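Local coordinates for protein chloromuconate cycloisomerase (Rhodococcus opacus, PDB 4M0X) that belongs to the enolase superfamily and binds a manganese ion at the strand ends of its barrel domain, at residues E222-R227 with D231-L236; A192-P197 with P243-E248. One frame throughout, in Å; residues are numbered along the deposited sequence.

Contact 1: E222-R227 with D231-L236; sequences EQPIAR and DGLARL. With MN (manganese (II) ion), chain C.
Ile225 and Leu233 run past each other in opposite directions, with Ile225 CG1 3.5 Å from Leu233 CD1. The isoleucine holds CG1 between its backbone N and carbonyl carbon (chi1 59°), and the extended chain beyond carries CD1 onto the helix backbone, 3.5 Å from Gly232 C and 3.4 Å from Leu233 N. Beside this pair, Pro224 offers ring carbon CG to Leu236 CD1 at 3.5 Å, while Leu233 CD1 lies 4.1 Å from Pro224 CD. The contact is thus apolar, and it belongs to a beta/alpha unit of the barrel: the loop leaving strand 220-222 folds back against helix 230-239, from Gly232 to Leu236, and helix 203-215 adds Ala206 and Leu210 to the same packing. Gln223 bonds within the loop and to the next strand end. Its NE2 donates to Ile225 O over 2.8 Å with an N-H...O angle of 174°, close to the amide plane, and also bonds Ser249 OG, while OE1 accepts from Asp247 N. Glu222 takes no part in the helix packing; its chain is extended, with CG anti to N (chi1 -157°), and OE2 binds manganese at 2.1 Å; OE1 pairs with Lys165.

Contact 2: A192-P197 with P243-E248; sequences AVIVDP and PIMADE. With MN (manganese (II) ion), chain C.
Asp196 and Asp247 face each other across a manganese ion, each giving it one carboxylate oxygen: Asp196 OD2 binds at 2.1 Å and Asp247 OD2 at 2.2 Å. Both side chains set CG anti to the backbone N (chi1 -166° and 172°), and both CB atoms leave the chain toward the opposite segment, which brings the two carboxylates to nearly opposite sides of the metal. The second oxygens have other work: Asp196 OD1 accepts from the backbone N of Asn198, and Asp247 OD1 forms a salt bridge with Lys271. Glu248 reaches the ion through water. Water 2, a metal ligand, donates to Asp196 OD1 at 2.7 Å and to Glu248 OE1 at 2.6 Å, while water 1 donates to Glu248 OE2. Deeper in the barrel the join is apolar and slight. Ile194 and Met245 cross at about a right angle, and the methionine chain, with CG anti to N, bends at chi3 (66°), bringing Met245 CE to 4.1 Å from Ile194 CD1. Phe296 touches both. The strands are not neighbours, since 220-222 runs between them and adds Glu222 to the metal site, the arrangement of three acidic ligands on successive strand ends known from the enolase superfamily. With Asp196 OD2 and Asp247 OD2 4.3 Å apart, the divalent cation, along with Lys271, probably offsets the mutual repulsion of the carboxylates.

After the N-terminal domain of the enolase type, the chain enters the barrel domain and reaches strand 192-196, the first half of contact 2. It continues through helix 203-215 to strand 220-222, whose following loop is closed onto helix 230-239 by contact 1, a loop of only three residues between its segments. Strand 244-246 then completes contact 2, so contact 1 is nested within the longer loop of 45 intervening residues. Strand 220-222 lies between strands 192-196 and 244-246: Glu222 N is 2.8 Å from Val195 O and Gln223 N 2.8 Å from Met245 O, both probable hydrogen bonds. The centres are 10 Å apart, and the manganese with its two waters belongs to both contacts.

Contact 1: E222-R227 with D231-L236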
loop_
_atom_site.group_PDB
_atom_site.type_symbol
_atom_site.label_atom_id
_atom_site.label_comp_id
_atom_site.label_asym_id
_atom_site.label_seq_id
_atom_site.Cartn_x
_atom_site.Cartn_y
_atom_site.Cartn_z
ATOM N N GLU A 222 -10.148 14.936 21.033
ATOM C CA GLU A 222 -11.307 14.189 20.687
ATOM C C GLU A 222 -11.838 14.716 19.366
ATOM O O GLU A 222 -11.801 15.905 19.126
ATOM C CB GLU A 222 -12.363 14.278 21.792
ATOM C CG GLU A 222 -13.329 13.098 21.741
ATOM C CD GLU A 222 -14.552 13.240 22.622
ATOM O OE1 GLU A 222 -14.408 13.809 23.734
ATOM O OE2 GLU A 222 -15.633 12.751 22.199
ATOM N N GLN A 223 -12.309 13.807 18.510
ATOM C CA GLN A 223 -12.910 14.123 17.225
ATOM C C GLN A 223 -12.632 15.528 16.753
ATOM O O GLN A 223 -13.511 16.382 16.805
ATOM C CB GLN A 223 -14.418 13.939 17.291
ATOM C CG GLN A 223 -15.049 13.844 15.905
ATOM C CD GLN A 223 -14.642 12.576 15.215
ATOM O OE1 GLN A 223 -14.748 11.485 15.787
ATOM N NE2 GLN A 223 -14.143 12.706 13.992
ATOM N N PRO A 224 -11.404 15.802 16.295
ATOM C CA PRO A 224 -11.199 17.220 15.928
ATOM C C PRO A 224 -11.810 17.588 14.562
ATOM O O PRO A 224 -12.372 18.669 14.398
ATOM C CB PRO A 224 -9.683 17.368 15.918
ATOM C CG PRO A 224 -9.171 15.988 15.706
ATOM C CD PRO A 224 -10.165 15.012 16.266
ATOM N N ILE A 225 -11.703 16.691 13.595
ATOM C CA ILE A 225 -12.219 16.946 12.265
ATOM C C ILE A 225 -13.446 16.079 12.021
ATOM O O ILE A 225 -13.779 15.236 12.865
ATOM C CB ILE A 225 -11.135 16.746 11.184
ATOM C CG1 ILE A 225 -10.561 15.334 11.194
ATOM C CG2 ILE A 225 -10.002 17.727 11.408
ATOM C CD1 ILE A 225 -9.784 14.976 9.928
ATOM N N ALA A 226 -14.112 16.303 10.885
ATOM C CA ALA A 226 -15.349 15.578 10.496
ATOM C C ALA A 226 -15.292 14.038 10.712
ATOM O O ALA A 226 -14.236 13.471 10.661
ATOM C CB ALA A 226 -15.730 15.920 9.054
ATOM N N ARG A 227 -16.431 13.390 10.935
ATOM C CA ARG A 227 -16.468 11.969 11.282
ATOM C C ARG A 227 -16.046 11.020 10.173
ATOM O O ARG A 227 -15.557 9.909 10.424
ATOM C CB ARG A 227 -17.842 11.558 11.803
ATOM C CG ARG A 227 -18.927 11.503 10.760
ATOM C CD ARG A 227 -20.290 11.473 11.424
ATOM N NE ARG A 227 -20.605 12.778 11.983
ATOM C CZ ARG A 227 -21.532 12.985 12.911
ATOM N NH1 ARG A 227 -22.234 11.978 13.397
ATOM N NH2 ARG A 227 -21.740 14.203 13.362
ATOM N N ASP A 231 -8.831 9.568 6.654
ATOM C CA ASP A 231 -7.472 9.932 6.247
ATOM C C ASP A 231 -6.911 11.110 7.044
ATOM O O ASP A 231 -5.739 11.109 7.428
ATOM C CB ASP A 231 -7.440 10.251 4.771
ATOM C CG ASP A 231 -7.711 9.037 3.928
ATOM O OD1 ASP A 231 -7.609 7.884 4.421
ATOM O OD2 ASP A 231 -8.034 9.244 2.747
ATOM N N GLY A 232 -7.765 12.104 7.278
ATOM C CA GLY A 232 -7.328 13.320 7.881
ATOM C C GLY A 232 -6.994 13.007 9.307
ATOM O O GLY A 232 -6.008 13.527 9.865
ATOM N N LEU A 233 -7.821 12.143 9.897
ATOM C CA LEU A 233 -7.571 11.671 11.244
ATOM C C LEU A 233 -6.220 10.981 11.300
ATOM O O LEU A 233 -5.442 11.246 12.200
ATOM C CB LEU A 233 -8.649 10.698 11.639
ATOM C CG LEU A 233 -9.795 11.044 12.580
ATOM C CD1 LEU A 233 -9.838 12.501 13.055
ATOM C CD2 LEU A 233 -11.096 10.534 11.944
ATOM N N ALA A 234 -5.944 10.121 10.327
ATOM C CA ALA A 234 -4.679 9.416 10.264
ATOM C C ALA A 234 -3.483 10.316 10.103
ATOM O O ALA A 234 -2.458 10.018 10.714
ATOM C CB ALA A 234 -4.663 8.355 9.175
ATOM N N ARG A 235 -3.583 11.370 9.289
ATOM C CA ARG A 235 -2.479 12.312 9.125
ATOM C C ARG A 235 -2.241 13.030 10.449
ATOM O O ARG A 235 -1.080 13.321 10.777
ATOM C CB ARG A 235 -2.740 13.392 8.075
ATOM C CG ARG A 235 -2.456 13.016 6.638
ATOM C CD ARG A 235 -3.138 14.011 5.699
ATOM N NE ARG A 235 -3.802 13.347 4.568
ATOM C CZ ARG A 235 -5.088 13.517 4.200
ATOM N NH1 ARG A 235 -5.890 14.345 4.874
ATOM N NH2 ARG A 235 -5.588 12.853 3.138
ATOM N N LEU A 236 -3.320 13.330 11.188
ATOM C CA LEU A 236 -3.229 14.040 12.456
ATOM C C LEU A 236 -2.553 13.165 13.497
ATOM O O LEU A 236 -1.661 13.635 14.251
ATOM C CB LEU A 236 -4.604 14.431 12.979
ATOM C CG LEU A 236 -5.168 15.814 12.715
ATOM C CD1 LEU A 236 -6.399 15.903 13.566
ATOM C CD2 LEU A 236 -4.255 16.961 13.096
HETATM MN MN MN C . -17.363 13.992 21.891
HETATM O O HOH W 1 -19.281 14.957 20.625
HETATM O O HOH W 2 -16.664 14.386 19.819
#

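Contact 2: A192-P197 with P243-E248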
loop_
_atom_site.group_PDB
_atom_site.type_symbol
_atom_site.label_atom_id
_atom_site.label_comp_id
_atom_site.label_asym_id
_atom_site.label_seq_id
_atom_site.Cartn_x
_atom_site.Cartn_y
_atom_site.Cartn_z
ATOM N N ALA A 192 -4.941 15.549 33.067
ATOM C CA ALA A 192 -5.363 15.183 31.717
ATOM C C ALA A 192 -6.291 16.277 31.165
ATOM O O ALA A 192 -7.217 16.753 31.852
ATOM C CB ALA A 192 -6.048 13.824 31.699
ATOM N N VAL A 193 -6.045 16.705 29.936
ATOM C CA VAL A 193 -7.004 17.583 29.286
ATOM C C VAL A 193 -7.340 17.059 27.905
ATOM O O VAL A 193 -6.455 16.955 27.058
ATOM C CB VAL A 193 -6.482 19.004 29.127
ATOM C CG1 VAL A 193 -7.593 19.897 28.579
ATOM C CG2 VAL A 193 -5.955 19.524 30.455
ATOM N N ILE A 194 -8.604 16.707 27.695
ATOM C CA ILE A 194 -9.116 16.440 26.371
ATOM C C ILE A 194 -9.673 17.736 25.807
ATOM O O ILE A 194 -10.243 18.519 26.549
ATOM C CB ILE A 194 -10.294 15.464 26.436
ATOM C CG1 ILE A 194 -9.832 14.109 26.936
ATOM C CG2 ILE A 194 -11.013 15.362 25.085
ATOM C CD1 ILE A 194 -10.946 13.328 27.589
ATOM N N VAL A 195 -9.536 17.952 24.498
ATOM C CA VAL A 195 -10.359 18.974 23.797
ATOM C C VAL A 195 -11.265 18.342 22.725
ATOM O O VAL A 195 -10.817 17.490 21.933
ATOM C CB VAL A 195 -9.505 20.110 23.179
ATOM C CG1 VAL A 195 -8.691 20.812 24.254
ATOM C CG2 VAL A 195 -8.593 19.584 22.097
ATOM N N ASP A 196 -12.533 18.749 22.724
ATOM C CA ASP A 196 -13.550 18.174 21.831
ATOM C C ASP A 196 -14.292 19.191 20.949
ATOM O O ASP A 196 -15.316 19.738 21.357
ATOM C CB ASP A 196 -14.567 17.383 22.637
ATOM C CG ASP A 196 -15.426 16.514 21.760
ATOM O OD1 ASP A 196 -15.231 16.593 20.536
ATOM O OD2 ASP A 196 -16.283 15.762 22.272
ATOM N N PRO A 197 -13.765 19.457 19.743
ATOM C CA PRO A 197 -14.398 20.325 18.767
ATOM C C PRO A 197 -15.616 19.691 18.091
ATOM O O PRO A 197 -16.227 20.310 17.238
ATOM C CB PRO A 197 -13.307 20.514 17.711
ATOM C CG PRO A 197 -12.036 20.122 18.371
ATOM C CD PRO A 197 -12.414 19.051 19.324
ATOM N N PRO A 243 -2.343 11.914 21.502
ATOM C CA PRO A 243 -3.257 11.017 20.782
ATOM C C PRO A 243 -4.580 11.635 20.354
ATOM O O PRO A 243 -5.039 12.631 20.915
ATOM C CB PRO A 243 -3.505 9.883 21.787
ATOM C CG PRO A 243 -3.204 10.472 23.123
ATOM C CD PRO A 243 -2.097 11.473 22.889
ATOM N N ILE A 244 -5.204 10.981 19.383
ATOM C CA ILE A 244 -6.483 11.362 18.806
ATOM C C ILE A 244 -7.539 10.310 19.176
ATOM O O ILE A 244 -7.349 9.101 18.937
ATOM C CB ILE A 244 -6.357 11.376 17.261
ATOM C CG1 ILE A 244 -5.232 12.290 16.817
ATOM C CG2 ILE A 244 -7.655 11.772 16.574
ATOM C CD1 ILE A 244 -5.456 13.728 17.218
ATOM N N MET A 245 -8.672 10.770 19.691
ATOM C CA MET A 245 -9.786 9.894 19.999
ATOM C C MET A 245 -10.976 10.036 19.046
ATOM O O MET A 245 -11.467 11.129 18.795
ATOM C CB MET A 245 -10.225 10.188 21.405
ATOM C CG MET A 245 -11.450 9.456 21.900
ATOM S SD MET A 245 -11.337 9.369 23.699
ATOM C CE MET A 245 -11.460 11.077 24.219
ATOM N N ALA A 246 -11.445 8.908 18.536
ATOM C CA ALA A 246 -12.658 8.851 17.780
ATOM C C ALA A 246 -13.847 8.849 18.727
ATOM O O ALA A 246 -13.846 8.146 19.752
ATOM C CB ALA A 246 -12.663 7.598 16.940
ATOM N N ASP A 247 -14.858 9.639 18.386
ATOM C CA ASP A 247 -16.119 9.627 19.091
ATOM C C ASP A 247 -17.176 9.432 18.003
ATOM O O ASP A 247 -17.521 8.281 17.691
ATOM C CB ASP A 247 -16.331 10.906 19.908
ATOM C CG ASP A 247 -17.745 11.001 20.511
ATOM O OD1 ASP A 247 -18.497 9.997 20.438
ATOM O OD2 ASP A 247 -18.115 12.077 21.036
ATOM N N GLU A 248 -17.645 10.533 17.397
ATOM C CA GLU A 248 -18.595 10.491 16.266
ATOM C C GLU A 248 -18.197 9.496 15.171
ATOM O O GLU A 248 -19.057 9.015 14.436
ATOM C CB GLU A 248 -18.688 11.863 15.584
ATOM C CG GLU A 248 -19.482 12.952 16.293
ATOM C CD GLU A 248 -18.632 13.711 17.289
ATOM O OE1 GLU A 248 -17.561 13.182 17.747
ATOM O OE2 GLU A 248 -19.038 14.848 17.626
HETATM MN MN MN C . -17.363 13.992 21.891
HETATM O O HOH W 2 -16.664 14.386 19.819
HETATM O O HOH W 1 -19.281 14.957 20.625
#